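Local coordinates for fatty Acid Kinase (Fak) B3 protein (Streptococcus pneumoniae, PDB 6CNG) that binds linoleic acid and probably carries long-chain fatty acids for fatty acid kinase, as a member of the DegV lipid-binding family, at residues Q69-E72 / T73-T77; S87-D90 / Y91-A94; K121-Y124 / L125-P129; V185-L188 / V189-G192. All blocks are in the same frame, centred on the assembly; numbering follows the deposited sequence.

Contact 1 (Q69-E72 / T73-T77)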
# COMPACT_ATOMS: atom_id res chain seq x y z
N GLN A 69 -0.35 -10.88 -16.87
CA GLN A 69 0.55 -11.91 -17.38
C GLN A 69 1.49 -12.39 -16.29
O GLN A 69 1.83 -13.57 -16.22
CB GLN A 69 1.34 -11.33 -18.55
CG GLN A 69 2.67 -11.97 -18.79
CD GLN A 69 2.54 -13.45 -19.06
OE1 GLN A 69 3.38 -14.24 -18.62
NE2 GLN A 69 1.49 -13.84 -19.79
N MET A 70 1.92 -11.49 -15.42
CA MET A 70 2.75 -11.90 -14.30
C MET A 70 2.02 -12.87 -13.39
O MET A 70 2.55 -13.92 -13.01
CB MET A 70 3.13 -10.65 -13.53
CG MET A 70 4.11 -10.89 -12.42
SD MET A 70 3.64 -9.97 -10.98
CE MET A 70 2.27 -10.91 -10.41
N MET A 71 0.79 -12.53 -13.03
CA MET A 71 0.03 -13.40 -12.15
C MET A 71 -0.20 -14.76 -12.78
O MET A 71 -0.05 -15.80 -12.12
CB MET A 71 -1.28 -12.71 -11.79
CG MET A 71 -1.09 -11.45 -10.95
SD MET A 71 -0.53 -11.71 -9.24
CE MET A 71 -2.01 -12.35 -8.50
N GLU A 72 -0.60 -14.78 -14.07
CA GLU A 72 -0.82 -16.05 -14.77
C GLU A 72 0.41 -16.92 -14.70
O GLU A 72 0.33 -18.12 -14.44
CB GLU A 72 -1.17 -15.75 -16.23
CG GLU A 72 -1.51 -16.98 -17.09
CD GLU A 72 -2.11 -16.63 -18.44
OE1 GLU A 72 -2.41 -17.57 -19.21
OE2 GLU A 72 -2.31 -15.43 -18.74
N THR A 73 1.57 -16.32 -14.92
CA THR A 73 2.83 -17.04 -14.87
C THR A 73 3.11 -17.54 -13.48
O THR A 73 3.52 -18.70 -13.30
CB THR A 73 3.95 -16.14 -15.35
OG1 THR A 73 3.65 -15.71 -16.68
CG2 THR A 73 5.26 -16.85 -15.36
N MET A 74 2.85 -16.71 -12.48
CA MET A 74 3.10 -17.11 -11.11
C MET A 74 2.24 -18.30 -10.74
O MET A 74 2.72 -19.27 -10.16
CB MET A 74 2.82 -15.90 -10.23
CG MET A 74 2.99 -16.10 -8.74
SD MET A 74 1.54 -16.73 -7.97
CE MET A 74 0.35 -15.46 -8.27
N TYR A 75 0.98 -18.25 -11.08
CA TYR A 75 0.12 -19.32 -10.66
C TYR A 75 0.40 -20.58 -11.45
O TYR A 75 0.08 -21.67 -10.98
CB TYR A 75 -1.31 -18.90 -10.86
CG TYR A 75 -1.89 -18.04 -9.75
CD1 TYR A 75 -2.02 -18.53 -8.46
CD2 TYR A 75 -2.36 -16.77 -10.01
CE1 TYR A 75 -2.59 -17.76 -7.46
CE2 TYR A 75 -2.94 -15.99 -9.00
CZ TYR A 75 -3.05 -16.49 -7.74
OH TYR A 75 -3.62 -15.72 -6.74
N ALA A 76 0.96 -20.45 -12.64
CA ALA A 76 1.30 -21.59 -13.47
C ALA A 76 2.57 -22.29 -13.03
O ALA A 76 2.85 -23.40 -13.49
CB ALA A 76 1.53 -21.12 -14.90
N THR A 77 3.34 -21.68 -12.16
CA THR A 77 4.66 -22.17 -11.83
C THR A 77 4.56 -22.83 -10.49
O THR A 77 4.18 -22.19 -9.51
CB THR A 77 5.66 -21.03 -11.81
OG1 THR A 77 5.74 -20.45 -13.11
CG2 THR A 77 7.01 -21.54 -11.41
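Thr-73 turns OG1 back over the preceding turn toward Gln-69, with OG1 beside its own backbone N (chi1 -58°). That rotamer lets the hydroxyl of Thr-73 donate to the carbonyl oxygen of Gln-69, OG1 to O 2.8 Å. Gln-69 O also takes the helical bond from Thr-73 N at 3.1 Å. The two donors come from opposite faces of the carbonyl plane, so Gln-69 O is gripped twice. The amide oxygen of Gln-69 is modelled doubtfully close to the same hydroxyl.

On another side of the helix, Met-71 is folded at chi2 and chi3. Its end comes back toward the next turn. CE of Met-71 touches CE of Met-74 at 3.9 Å and CE2 of Tyr-75 at 3.8 Å. The Met-71 chain lies alongside both partners and points the same way. The methyl CE of Met-74 sits over the centre of the Tyr-75 ring, 3.3 Å above its plane, a CH-pi contact between neighbours in the chain. One turn after Thr-73, OG1 of Thr-77 donates to Thr-73 O at 2.8 Å.

Helix 67-76 packs against strand 43-54 through Met-70 on Ile-52 and Thr-73 on Val-54. Met-71 and Met-74 face helix 283-289, touching Ser-286 and Phe-287. Just beyond that helix, OE1 of Glu-290 is hydrogen-bonded to the Tyr-75 hydroxyl.

Contact 2 (S87-D90 / Y91-A94)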
# COMPACT_ATOMS: atom_id res chain seq x y z
N SER A 87 16.80 -1.33 -4.36
CA SER A 87 18.14 -1.02 -3.95
C SER A 87 18.18 0.41 -3.43
O SER A 87 17.39 1.26 -3.84
CB SER A 87 19.05 -1.10 -5.14
OG SER A 87 20.30 -0.52 -4.86
N PRO A 88 19.09 0.70 -2.53
CA PRO A 88 19.32 2.09 -2.16
C PRO A 88 19.59 2.96 -3.36
O PRO A 88 19.14 4.11 -3.40
CB PRO A 88 20.55 1.98 -1.25
CG PRO A 88 20.56 0.62 -0.79
CD PRO A 88 20.03 -0.20 -1.86
N ASP A 89 20.33 2.43 -4.34
CA ASP A 89 20.63 3.16 -5.56
C ASP A 89 19.36 3.51 -6.32
O ASP A 89 19.27 4.58 -6.92
CB ASP A 89 21.52 2.30 -6.43
CG ASP A 89 21.92 2.99 -7.65
OD1 ASP A 89 22.61 4.02 -7.53
OD2 ASP A 89 21.53 2.52 -8.74
N ASP A 90 18.38 2.62 -6.33
CA ASP A 90 17.10 2.93 -6.95
C ASP A 90 16.47 4.15 -6.31
O ASP A 90 15.86 4.98 -6.99
CB ASP A 90 16.17 1.73 -6.80
CG ASP A 90 16.67 0.51 -7.54
OD1 ASP A 90 17.70 0.60 -8.22
OD2 ASP A 90 16.04 -0.57 -7.43
N TYR A 91 16.61 4.29 -4.99
CA TYR A 91 16.10 5.46 -4.30
C TYR A 91 16.92 6.70 -4.65
O TYR A 91 16.37 7.77 -4.91
CB TYR A 91 16.06 5.18 -2.79
CG TYR A 91 14.89 4.31 -2.36
CD1 TYR A 91 13.62 4.65 -2.72
CD2 TYR A 91 15.06 3.17 -1.60
CE1 TYR A 91 12.55 3.89 -2.36
CE2 TYR A 91 13.99 2.41 -1.22
CZ TYR A 91 12.74 2.77 -1.61
OH TYR A 91 11.62 2.06 -1.28
N LEU A 92 18.24 6.56 -4.71
CA LEU A 92 19.09 7.70 -5.03
C LEU A 92 18.74 8.31 -6.39
O LEU A 92 18.71 9.53 -6.53
CB LEU A 92 20.56 7.29 -5.06
CG LEU A 92 21.25 6.91 -3.77
CD1 LEU A 92 22.65 6.43 -4.12
CD2 LEU A 92 21.29 8.07 -2.83
N ARG A 93 18.51 7.46 -7.39
CA ARG A 93 18.10 7.95 -8.70
C ARG A 93 16.85 8.79 -8.59
O ARG A 93 16.71 9.82 -9.27
CB ARG A 93 17.77 6.77 -9.60
CG ARG A 93 18.93 6.00 -10.16
CD ARG A 93 18.53 5.31 -11.48
NE ARG A 93 17.09 5.00 -11.59
CZ ARG A 93 16.20 5.70 -12.29
NH1 ARG A 93 16.54 6.80 -12.96
NH2 ARG A 93 14.93 5.30 -12.32
N ALA A 94 15.89 8.33 -7.82
CA ALA A 94 14.59 8.98 -7.73
C ALA A 94 14.67 10.34 -7.06
O ALA A 94 13.80 11.18 -7.27
CB ALA A 94 13.64 8.07 -6.97
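A capping box opens helix 88-95, and the first turn behind it joins Ser-87-Asp-90 to Tyr-91-Ala-94. Ser-87 is the N-cap. OG of Ser-87 accepts from Asp-89 N at 3.0 Å. In return, OD2 of Asp-90 takes a weak bond from Ser-87 N at 3.3 Å. The carboxylate reaches back because CG of Asp-90 stands beside its own backbone N (chi1 -64°). Two N-H groups at the helix start thus find side-chain acceptors.

Across the turn, Leu-92 N donates to Pro-88 O at 2.9 Å. Arg-93 N donates to Asp-89 O at 3.0 Å. The flanking bonds, Tyr-91 N to Ser-87 O and Ala-94 N to Asp-90 O, are weak. Leu-92 lays CG against Pro-88 O at 3.5 Å. The side chains of Leu-92 and Asp-89 cross at about a right angle, with CD1 of Leu-92 4.2 Å from OD1 of Asp-89.

Tyr-91 is buried beneath the helix. Its ring lies among Ser-116, Ala-117 and Ala-120 of helix 113-127, Val-48 of strand 43-54 and Leu-103 of strand 100-105. Its hydroxyl shares a hydrogen bond with Ser-113. Ala-94 rests on Ile-26 of strand 23-28.

Contact 3 (K121-Y124 / L125-P129)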
# COMPACT_ATOMS: atom_id res chain seq x y z
N LYS A 121 18.66 8.06 1.98
CA LYS A 121 18.55 9.42 2.49
C LYS A 121 19.88 9.88 3.04
O LYS A 121 20.34 10.98 2.73
CB LYS A 121 17.49 9.53 3.60
CG LYS A 121 17.60 10.85 4.41
CD LYS A 121 16.54 11.03 5.48
CE LYS A 121 16.75 12.35 6.28
NZ LYS A 121 15.72 12.62 7.32
N ASN A 122 20.48 9.07 3.89
CA ASN A 122 21.74 9.45 4.51
C ASN A 122 22.85 9.58 3.49
O ASN A 122 23.73 10.42 3.66
CB ASN A 122 22.08 8.44 5.60
CG ASN A 122 21.14 8.53 6.79
OD1 ASN A 122 20.63 9.60 7.10
ND2 ASN A 122 20.92 7.41 7.44
N ILE A 123 22.83 8.78 2.43
CA ILE A 123 23.86 8.85 1.40
C ILE A 123 23.67 10.09 0.56
O ILE A 123 24.64 10.78 0.24
CB ILE A 123 23.81 7.59 0.52
CG1 ILE A 123 24.24 6.33 1.29
CG2 ILE A 123 24.68 7.78 -0.72
CD1 ILE A 123 25.71 6.32 1.70
N TYR A 124 22.45 10.39 0.18
CA TYR A 124 22.23 11.54 -0.68
C TYR A 124 22.65 12.83 0.02
O TYR A 124 23.29 13.68 -0.60
CB TYR A 124 20.77 11.62 -1.07
CG TYR A 124 20.47 12.47 -2.30
CD1 TYR A 124 20.67 11.98 -3.58
CD2 TYR A 124 19.95 13.73 -2.17
CE1 TYR A 124 20.36 12.76 -4.68
CE2 TYR A 124 19.65 14.49 -3.24
CZ TYR A 124 19.83 14.00 -4.50
OH TYR A 124 19.54 14.79 -5.57
N LEU A 125 22.28 12.99 1.28
CA LEU A 125 22.59 14.21 2.02
C LEU A 125 24.07 14.40 2.25
O LEU A 125 24.49 15.47 2.67
CB LEU A 125 21.87 14.23 3.36
CG LEU A 125 20.35 14.29 3.28
CD1 LEU A 125 19.74 14.50 4.65
CD2 LEU A 125 19.93 15.37 2.36
N GLU A 126 24.88 13.38 2.01
CA GLU A 126 26.31 13.59 1.95
C GLU A 126 26.70 14.24 0.63
O GLU A 126 27.57 15.11 0.60
CB GLU A 126 27.02 12.25 2.13
CG GLU A 126 28.32 12.31 2.86
CD GLU A 126 28.92 10.94 3.04
OE1 GLU A 126 30.18 10.82 2.95
OE2 GLU A 126 28.12 9.98 3.25
N ASP A 127 26.01 13.87 -0.44
CA ASP A 127 26.31 14.34 -1.79
C ASP A 127 25.66 15.68 -2.08
O ASP A 127 26.26 16.52 -2.75
CB ASP A 127 25.88 13.29 -2.81
CG ASP A 127 26.81 12.08 -2.83
OD1 ASP A 127 28.03 12.23 -2.59
OD2 ASP A 127 26.31 10.96 -3.09
N HIS A 128 24.43 15.90 -1.59
CA HIS A 128 23.67 17.12 -1.86
C HIS A 128 23.12 17.67 -0.55
O HIS A 128 21.99 17.36 -0.14
CB HIS A 128 22.54 16.85 -2.85
CG HIS A 128 22.99 16.16 -4.10
ND1 HIS A 128 23.39 14.84 -4.13
CD2 HIS A 128 23.06 16.60 -5.38
CE1 HIS A 128 23.70 14.51 -5.36
NE2 HIS A 128 23.51 15.55 -6.14
N PRO A 129 23.90 18.50 0.14
CA PRO A 129 23.46 19.00 1.46
C PRO A 129 22.26 19.93 1.44
O PRO A 129 21.54 19.96 2.44
CB PRO A 129 24.70 19.71 2.01
CG PRO A 129 25.82 19.05 1.35
CD PRO A 129 25.35 18.63 -0.03
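The side chain of Tyr-124 starts with CB 3.1 Å from Leu-125 N, and its ring runs out toward His-128. CG lies anti to the backbone N (chi1 -161°), which swings the ring out from the side of the helix, where His-128, one turn on, can lie over it. CG of Tyr-124 is 4.2 Å from ND1 of His-128. CD1 and CD2 are slightly closer to it. Further out the rings close up. CE2 of Tyr-124 meets CB and CG of His-128. CE1 and CZ of Tyr-124 both lie 3.7 Å from ND1 of His-128. At the tip, OH of Tyr-124 reaches CD2 and CG of His-128.

The result is an offset stack. The ring centroids of Tyr-124 and His-128 are 4.2 Å apart, and the planes are only 10° from parallel. ND1 of His-128 stands over the centre of the tyrosine ring. CZ of Tyr-124 lies nearer the rim of the imidazole.

The backbone holds the same pair together. His-128 N donates to Tyr-124 O at 2.7 Å, although His-128 has already left helical geometry. On another side of the helix, the extended chain of Lys-121 crosses Leu-125, with CE of Lys-121 4.0 Å from CD1 of Leu-125. NZ of Lys-121 is hydrogen-bonded to Ile-133 O.

This is the C-terminal end of the helix in the beta-alpha-beta unit of strand 100-105, helix 113-127 and strand 132-137. Tyr-124 meets Phe-95 edge-to-face and touches Leu-92 of helix 88-95. With Leu-125, it also packs on Ile-133 of strand 132-137.

Contact 4 (V185-L188 / V189-G192)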
# COMPACT_ATOMS: atom_id res chain seq x y z
N VAL A 185 -3.68 -16.60 0.70
CA VAL A 185 -2.53 -16.02 1.40
C VAL A 185 -1.29 -16.85 1.17
O VAL A 185 -0.30 -16.73 1.90
CB VAL A 185 -2.82 -15.86 2.90
CG1 VAL A 185 -4.04 -15.00 3.13
CG2 VAL A 185 -3.01 -17.19 3.53
N ASP A 186 -1.32 -17.69 0.15
CA ASP A 186 -0.25 -18.65 -0.05
C ASP A 186 1.07 -17.96 -0.33
O ASP A 186 2.11 -18.41 0.14
CB ASP A 186 -0.62 -19.59 -1.18
CG ASP A 186 -1.98 -20.23 -0.97
OD1 ASP A 186 -2.28 -20.59 0.18
OD2 ASP A 186 -2.77 -20.33 -1.93
N ASN A 187 1.07 -16.88 -1.10
CA ASN A 187 2.33 -16.23 -1.41
C ASN A 187 2.92 -15.56 -0.19
O ASN A 187 4.14 -15.54 -0.02
CB ASN A 187 2.15 -15.24 -2.54
CG ASN A 187 2.00 -15.93 -3.89
OD1 ASN A 187 2.31 -17.09 -4.05
ND2 ASN A 187 1.51 -15.20 -4.83
N LEU A 188 2.08 -14.98 0.66
CA LEU A 188 2.56 -14.48 1.94
C LEU A 188 3.26 -15.57 2.75
O LEU A 188 4.36 -15.38 3.26
CB LEU A 188 1.38 -13.91 2.74
CG LEU A 188 0.87 -12.56 2.27
CD1 LEU A 188 -0.54 -12.32 2.78
CD2 LEU A 188 1.82 -11.45 2.69
N VAL A 189 2.62 -16.72 2.88
CA VAL A 189 3.23 -17.80 3.66
C VAL A 189 4.52 -18.26 3.00
O VAL A 189 5.57 -18.34 3.64
CB VAL A 189 2.21 -18.94 3.83
CG1 VAL A 189 2.84 -20.11 4.49
CG2 VAL A 189 1.02 -18.45 4.63
N LYS A 190 4.48 -18.51 1.69
CA LYS A 190 5.64 -19.03 0.99
C LYS A 190 6.85 -18.12 1.11
O LYS A 190 7.99 -18.58 0.99
CB LYS A 190 5.30 -19.20 -0.49
CG LYS A 190 4.37 -20.39 -0.77
CD LYS A 190 3.76 -20.38 -2.20
CE LYS A 190 3.07 -21.68 -2.53
NZ LYS A 190 2.31 -21.65 -3.81
N ASN A 191 6.62 -16.82 1.31
CA ASN A 191 7.68 -15.83 1.38
C ASN A 191 8.01 -15.45 2.82
O ASN A 191 8.79 -14.52 3.02
CB ASN A 191 7.29 -14.59 0.58
CG ASN A 191 7.51 -14.76 -0.89
OD1 ASN A 191 8.57 -14.41 -1.40
ND2 ASN A 191 6.51 -15.26 -1.60
N GLY A 192 7.45 -16.14 3.80
CA GLY A 192 7.78 -15.90 5.19
C GLY A 192 7.25 -14.62 5.77
O GLY A 192 7.91 -14.03 6.63
O HOH W 1 0.75 -19.19 -5.00
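The flat amide of Asn-191 meets Asn-187 through its edge. ND2 of Asn-191 donates to Asn-187 O at 2.9 Å. The bond is fairly straight (163° at the hydrogen), and the acceptor lies within 7° of the amide plane. CG of Asn-191 stands beside its own backbone N (chi1 -80°), which folds the amide back over the last turn. Asn-191 N adds a weak bond to the same oxygen. The amide of Asn-187 is used at both ends. OD1 of Asn-187 accepts from a water at 2.8 Å, and its ND2 donates to Phe-287 O.

That water in turn accepts from Lys-190 NZ at 3.1 Å. The lysine chain is extended and crosses the Asn-187 amide, with CD of Lys-190 4.0 Å from OD1 of Asn-187. CG of Lys-190 lies 3.1 Å from Asp-186 O. Val-185 and Val-189, one turn apart, make a loose apolar contact, CG2 to CG2 4.4 Å. The side chain of Leu-188 comes within about 4 Å of the bound linoleic acid (nearest atoms), beside the lipid pocket.

Gly-192, with positive phi, is the C-prime residue of a Schellman motif that ends helix 186-190. Its N donates to Val-189 O, and Arg-193 N pairs with Leu-188 O.

The chemistry implies a short helix fixed by side-chain amides as well as backbone bonds. ND2 of Asn-191 serves both Asn-187 O and Ser-81 O, so one amide joins the helix end to the loop that holds Ser-81.

How the contacts relate
From the N terminus the four contacts follow in series, and none nests in or crosses another. Each closes a single helical turn within one helix, so no long loop is closed. Contact 1 lies in the C-terminal part of helix 67-76, and contact 2 starts helix 88-95. Contact 3 ends helix 113-127, and contact 4 spans helix 186-190. They form two touching pairs. Contacts 2 and 3 meet through Leu-92 and Ile-123, joining neighbouring helices beside the sheet that holds strand 100-105. Contacts 1 and 4 meet at Met-74 SD and Asn-187 ND2, 3.5 Å apart, and both lean on helix 283-289. The centres of contacts 1 and 3 are about 40 Å apart.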